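Local coordinates for uncharacterized protein (Staphylococcus aureus subsp. aureus Mu50, PDB 4QXZ), which is of unknown function but folds into a beta-barrel core resembling type VI secretion system proteins, joined to a pair of helices, at residues A[62-65]-A[66-70]; A[130-133]-A[134-138]. One frame throughout, in Å; residues are numbered along the deposited sequence.

The two contacts sample the two parts of the architecture, barrel core and helix pair. Contact 1 (62-65 with 66-70) lies where strand 57-65 of the curled antiparallel sheet ends and the chain turns into helix 69-77. Contact 2 (130-133 with 134-138) spans successive turns in the later part of helix 127-137, probably one member of the two-helix pair. The contacts follow one another in the chain and sit on opposite sides of its centre, with their own centres 35 Å apart. Their nearest atoms are still about 25 Å from each other, so neither touches the other. No active site or ligand is known to relate them; each is a local arrangement.

Contact 1 of 2, residues A[62-65]-A[66-70]; sequences IVIS and NEHYE
Ser65 engages Glu67 through its hydroxyl and His68 through its carbonyl oxygen. The hydroxyl does the firmer work: Glu67 N donates to Ser65 OG at 3.0 Å, with an N-H...O angle of 153°. Since chi1 of Ser65 is 162°, OG swings opposite its own backbone N and lies beside the carbonyl carbon, where it can reach forward to the amide two residues on. That pairing defines an ST turn. Glu67 CB also packs against the same hydroxyl, 3.2 Å from Ser65 OG.

The carbonyl of Ser65 faces His68. Two donors of that residue converge on Ser65 O, and both bonds are weak: the backbone His68 N approaches almost straight (175°) but from 3.4 Å, while ring atom His68 ND1 lies 3.3 Å away and is more bent. Ser65 O sits at the edge of the imidazole, near its plane, so the ring is turned edge-on to this acceptor. One face of the imidazole takes Glu67 CB, 4.0 Å above the ring centre.

This turn closes strand 57-65 of the beta-barrel core and starts helix 69-77, for which His68 is the N-cap residue. Asn66 and Glu67 form the short 3-10 segment between them, and Tyr69 N bonds back to Asn66 O. The CB of Asn66 leads away from the strand, while its backbone is hydrogen-bonded to Thr110. Ile64 makes a looser van der Waals contact, its CD1 4.1 Å from His68 ND1 and oblique to the ring, with the two side chains crossing at about a right angle. Tyr41 stacks edge-to-face with the His68 ring, and Met112 and Ile114 of strand 111-121 pack on Ile64.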
# COMPACT_ATOMS: atom_id res chain seq x y z
N ILE A 62 -6.33 7.78 5.85
CA ILE A 62 -7.20 6.76 6.40
C ILE A 62 -8.65 7.14 6.23
O ILE A 62 -8.98 8.32 6.11
CB ILE A 62 -6.96 6.52 7.91
CG1 ILE A 62 -7.13 7.82 8.71
CG2 ILE A 62 -5.58 5.95 8.14
CD1 ILE A 62 -7.00 7.64 10.20
N VAL A 63 -9.51 6.13 6.24
CA VAL A 63 -10.95 6.35 6.27
C VAL A 63 -11.52 5.74 7.53
O VAL A 63 -11.29 4.57 7.81
CB VAL A 63 -11.64 5.73 5.04
CG1 VAL A 63 -13.15 5.97 5.08
CG2 VAL A 63 -11.03 6.31 3.76
N ILE A 64 -12.24 6.54 8.31
CA ILE A 64 -12.84 6.07 9.55
C ILE A 64 -14.25 6.63 9.69
O ILE A 64 -14.68 7.45 8.89
CB ILE A 64 -12.01 6.47 10.78
CG1 ILE A 64 -11.79 7.99 10.83
CG2 ILE A 64 -10.68 5.73 10.79
CD1 ILE A 64 -11.21 8.48 12.15
N SER A 65 -14.95 6.17 10.71
CA SER A 65 -16.29 6.64 11.02
C SER A 65 -16.33 8.14 11.32
O SER A 65 -15.45 8.65 11.99
CB SER A 65 -16.83 5.86 12.22
OG SER A 65 -17.93 6.54 12.79
N ASN A 66 -17.43 8.77 10.95
CA ASN A 66 -17.76 10.18 11.19
C ASN A 66 -17.82 10.51 12.64
O ASN A 66 -17.70 11.64 13.02
CB ASN A 66 -19.17 10.50 10.73
CG ASN A 66 -19.46 11.94 10.68
OD1 ASN A 66 -18.58 12.73 10.44
ND2 ASN A 66 -20.69 12.30 10.89
N GLU A 67 -18.11 9.51 13.42
CA GLU A 67 -18.20 9.62 14.86
C GLU A 67 -17.10 10.51 15.45
O GLU A 67 -17.34 11.25 16.40
CB GLU A 67 -18.15 8.21 15.46
CG GLU A 67 -18.28 8.15 16.97
CD GLU A 67 -18.66 6.77 17.46
OE1 GLU A 67 -18.13 6.35 18.51
OE2 GLU A 67 -19.49 6.11 16.79
N HIS A 68 -15.91 10.45 14.86
CA HIS A 68 -14.72 11.11 15.40
C HIS A 68 -14.40 12.44 14.68
O HIS A 68 -13.28 12.95 14.73
CB HIS A 68 -13.54 10.11 15.35
CG HIS A 68 -13.90 8.71 15.79
ND1 HIS A 68 -14.19 7.70 14.89
CD2 HIS A 68 -14.02 8.16 17.02
CE1 HIS A 68 -14.46 6.59 15.55
NE2 HIS A 68 -14.37 6.84 16.85
N TYR A 69 -15.40 13.00 14.00
CA TYR A 69 -15.18 14.22 13.25
C TYR A 69 -14.73 15.38 14.13
O TYR A 69 -13.86 16.14 13.72
CB TYR A 69 -16.43 14.60 12.47
CG TYR A 69 -16.23 15.89 11.72
CD1 TYR A 69 -15.56 15.90 10.51
CD2 TYR A 69 -16.64 17.11 12.26
CE1 TYR A 69 -15.35 17.08 9.81
CE2 TYR A 69 -16.43 18.30 11.57
CZ TYR A 69 -15.78 18.28 10.35
OH TYR A 69 -15.54 19.44 9.65
N GLU A 70 -15.28 15.52 15.33
CA GLU A 70 -14.95 16.69 16.18
C GLU A 70 -13.54 16.60 16.73
O GLU A 70 -12.79 17.58 16.71
CB GLU A 70 -15.93 16.87 17.36
CG GLU A 70 -17.40 16.61 17.06
CD GLU A 70 -17.93 17.41 15.89
OE1 GLU A 70 -17.55 18.60 15.76
OE2 GLU A 70 -18.74 16.85 15.11

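Contact 2 of 2, residues A[130-133]-A[134-138]; sequences SLLE and QLIDD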
# COMPACT_ATOMS: atom_id res chain seq x y z
N SER A 130 14.72 5.88 31.20
CA SER A 130 14.18 7.22 31.14
C SER A 130 12.72 7.26 31.54
O SER A 130 12.29 8.20 32.22
CB SER A 130 14.29 7.74 29.72
OG SER A 130 15.65 7.81 29.38
N LEU A 131 11.95 6.27 31.11
CA LEU A 131 10.56 6.17 31.48
C LEU A 131 10.39 6.01 32.99
O LEU A 131 9.53 6.65 33.59
CB LEU A 131 9.92 4.98 30.78
CG LEU A 131 8.55 4.57 31.28
CD1 LEU A 131 7.53 5.68 31.11
CD2 LEU A 131 8.12 3.34 30.52
N LEU A 132 11.20 5.15 33.59
CA LEU A 132 11.18 5.01 35.04
C LEU A 132 11.60 6.32 35.74
O LEU A 132 11.01 6.72 36.73
CB LEU A 132 12.10 3.88 35.50
CG LEU A 132 12.10 3.59 37.01
CD1 LEU A 132 10.69 3.31 37.51
CD2 LEU A 132 13.05 2.44 37.39
N GLU A 133 12.62 6.97 35.22
CA GLU A 133 13.09 8.21 35.81
C GLU A 133 12.00 9.28 35.80
O GLU A 133 11.80 9.97 36.80
CB GLU A 133 14.33 8.73 35.08
CG GLU A 133 14.93 9.95 35.74
CD GLU A 133 16.03 10.55 34.92
OE1 GLU A 133 17.20 10.25 35.20
OE2 GLU A 133 15.72 11.32 33.98
N GLN A 134 11.28 9.40 34.69
CA GLN A 134 10.14 10.30 34.62
C GLN A 134 9.03 9.99 35.65
O GLN A 134 8.56 10.89 36.33
CB GLN A 134 9.54 10.27 33.23
CG GLN A 134 8.43 11.28 33.06
CD GLN A 134 7.85 11.25 31.68
OE1 GLN A 134 8.54 11.52 30.72
NE2 GLN A 134 6.59 10.91 31.58
N LEU A 135 8.62 8.73 35.73
CA LEU A 135 7.50 8.33 36.61
C LEU A 135 7.82 8.56 38.09
O LEU A 135 6.96 8.98 38.86
CB LEU A 135 7.11 6.86 36.37
CG LEU A 135 6.50 6.58 34.98
CD1 LEU A 135 6.21 5.11 34.80
CD2 LEU A 135 5.22 7.41 34.74
N ILE A 136 9.07 8.31 38.46
CA ILE A 136 9.50 8.52 39.84
C ILE A 136 9.57 10.02 40.16
O ILE A 136 9.11 10.44 41.22
CB ILE A 136 10.84 7.78 40.13
CG1 ILE A 136 10.55 6.28 40.28
CG2 ILE A 136 11.49 8.32 41.39
CD1 ILE A 136 11.78 5.39 40.36
N ASP A 137 10.10 10.81 39.23
CA ASP A 137 10.12 12.27 39.37
C ASP A 137 8.73 12.87 39.44
O ASP A 137 8.58 14.01 39.85
CB ASP A 137 10.85 12.94 38.20
CG ASP A 137 12.34 12.67 38.19
OD1 ASP A 137 12.82 11.76 38.91
OD2 ASP A 137 13.04 13.38 37.41
N ASP A 138 7.72 12.14 38.97
CA ASP A 138 6.33 12.56 39.10
C ASP A 138 5.74 12.03 40.40
O ASP A 138 4.56 12.23 40.66
CB ASP A 138 5.47 12.06 37.91
CG ASP A 138 5.91 12.63 36.55
OD1 ASP A 138 6.81 13.52 36.51
OD2 ASP A 138 5.36 12.17 35.52
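Leu132 and Ile136 touch through their branch ends, Leu132 CD1 lying 3.7 Å from Ile136 CD1. Ile136 CG1 stands opposite the carbonyl carbon (chi1 -75°), which runs the chain back toward the preceding turn, and Ile136 CD1 also meets Leu132 CG. A second apolar pair, one residue earlier, is looser: Leu131 CD1 and Leu135 CD1 are 4.0 Å apart. Leu135 CG also settles against the backbone, 3.3 Å from Leu131 O.

The spacing behind both pairs is set by four consecutive i to i+4 bonds. Gln134 N donates to Ser130 O at 2.9 Å, and Leu135, Ile136 and Asp137 repeat the pattern to Leu131, Leu132 and Glu133. All four N-H...O angles fall within 162-166°, the regular alpha-helical geometry of helix 127-137. This helix packs on helix 142-155, consistent with the two-helix pair described for the protein, and the buried leucines line their interface: Leu131 packs on Phe149, Met152 and Met153, Leu135 on Leu145. Leu132 and Ile136 are exposed by comparison.

Glu133 and Asp137, one turn apart, bring two carboxylates to the same side of the helix. Asp137 OD1 comes within 2.9 Å of Glu133 O, a meeting of two acceptors that is not a hydrogen bond. The carboxylates of Glu133 and Asp137 are also close, OE2 to OD2 4.8 Å, a like-charge proximity that solvent would probably screen, since both residues are exposed. Farther out, Lys160 serves two side chains: its backbone N is hydrogen-bonded to Gln134 OE1, and its NZ forms a salt bridge with Asp138 OD2.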